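Local coordinates for endo-xylogalacturonan hydrolase A (Aspergillus tubingensis, PDB 4C2L), which hydrolyses the xylose-substituted galacturonan backbone of xylogalacturonan in the hairy regions of pectin, at residues Asn159-Lys162 with Gly163-Asn167. Numbering follows the deposited sequence. Where two conformers were deposited one is given.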
loop_
_atom_site.group_PDB
_atom_site.type_symbol
_atom_site.label_atom_id
_atom_site.label_comp_id
_atom_site.label_asym_id
_atom_site.label_seq_id
_atom_site.Cartn_x
_atom_site.Cartn_y
_atom_site.Cartn_z
ATOM N N ASN A 159 -1.730 5.507 -2.613
ATOM C CA ASN A 159 -2.246 5.007 -3.887
ATOM C C ASN A 159 -3.154 3.830 -3.637
ATOM O O ASN A 159 -2.831 2.942 -2.841
ATOM C CB ASN A 159 -1.092 4.478 -4.763
ATOM C CG ASN A 159 -0.070 5.532 -5.063
ATOM O OD1 ASN A 159 -0.327 6.434 -5.845
ATOM N ND2 ASN A 159 1.089 5.446 -4.413
ATOM N N SER A 160 -4.289 3.807 -4.327
ATOM C CA SER A 160 -5.210 2.685 -4.260
ATOM C C SER A 160 -5.611 2.284 -5.683
ATOM O O SER A 160 -5.782 3.162 -6.534
ATOM C CB SER A 160 -6.445 3.094 -3.458
ATOM O OG SER A 160 -7.379 2.039 -3.393
ATOM N N VAL A 161 -5.779 0.986 -5.925
ATOM C CA VAL A 161 -6.239 0.506 -7.223
ATOM C C VAL A 161 -7.348 -0.483 -6.925
ATOM O O VAL A 161 -7.164 -1.427 -6.145
ATOM C CB VAL A 161 -5.111 -0.201 -8.015
ATOM C CG1 VAL A 161 -5.637 -0.711 -9.357
ATOM C CG2 VAL A 161 -3.933 0.744 -8.241
ATOM N N LYS A 162 -8.513 -0.239 -7.512
ATOM C CA LYS A 162 -9.630 -1.154 -7.354
ATOM C C LYS A 162 -10.571 -1.057 -8.551
ATOM O O LYS A 162 -10.174 -0.570 -9.610
ATOM C CB LYS A 162 -10.361 -0.903 -6.043
ATOM C CG LYS A 162 -11.095 0.412 -5.987
ATOM C CD LYS A 162 -11.852 0.497 -4.663
ATOM C CE LYS A 162 -10.882 0.745 -3.525
ATOM N NZ LYS A 162 -11.593 0.577 -2.230
ATOM N N GLY A 163 -11.787 -1.564 -8.388
ATOM C CA GLY A 163 -12.808 -1.488 -9.437
ATOM C C GLY A 163 -12.518 -2.252 -10.720
ATOM O O GLY A 163 -13.103 -1.945 -11.768
ATOM N N GLY A 164 -11.619 -3.234 -10.653
ATOM C CA GLY A 164 -11.261 -4.037 -11.830
ATOM C C GLY A 164 -10.313 -3.355 -12.799
ATOM O O GLY A 164 -10.221 -3.757 -13.969
ATOM N N ALA A 165 -9.581 -2.338 -12.326
ATOM C CA ALA A 165 -8.528 -1.705 -13.130
ATOM C C ALA A 165 -7.606 -2.783 -13.673
ATOM O O ALA A 165 -7.368 -3.793 -12.990
ATOM C CB ALA A 165 -7.726 -0.714 -12.285
ATOM N N THR A 166 -7.108 -2.609 -14.892
ATOM C CA THR A 166 -6.170 -3.592 -15.426
ATOM C C THR A 166 -4.976 -2.916 -16.082
ATOM O O THR A 166 -5.110 -1.835 -16.647
ATOM C CB THR A 166 -6.856 -4.586 -16.403
ATOM O OG1 THR A 166 -5.917 -5.603 -16.782
ATOM C CG2 THR A 166 -7.333 -3.878 -17.647
ATOM N N ASN A 167 -3.803 -3.540 -15.991
ATOM C CA ASN A 167 -2.577 -2.999 -16.593
ATOM C C ASN A 167 -2.220 -1.626 -16.005
ATOM O O ASN A 167 -2.295 -0.592 -16.694
ATOM C CB ASN A 167 -2.674 -2.884 -18.128
ATOM C CG ASN A 167 -3.104 -4.181 -18.803
ATOM O OD1 ASN A 167 -2.663 -5.271 -18.430
ATOM N ND2 ASN A 167 -3.947 -4.064 -19.828
#
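K162 and A165 are the ends of a type I' beta turn closed by one backbone hydrogen bond, A165 N to K162 O at 3.3 Å. G163 and G164 fill the two central positions, where phi is positive (65° and 78°), a conformation that costs glycine little because it lacks a CB. Beside the turn, V161 CG1 of the last strand residues meets A165 CB at 3.6 Å. CG1 lies anti to the backbone N (chi1 179°), which carries this branch toward A165, whose small methyl fits the buried side of the corner. V161 also packs on F170, I193 and S196, so its beta-branched side chain joins turn and interior. K162 leaves the other way: its side chain touches Y137 and T139 of the neighbouring strand 134-139 of the same sheet, and its aliphatic part can pack there while the charged amine suits the exposed surface. The turn thus links strand 159-162, paired in parallel with 134-139 and 191-196, to the next face of the right-handed parallel beta-helix characteristic of family 28. The corner therefore rests on one backbone bond across two glycines and on an apolar contact where two methyls meet on the buried side.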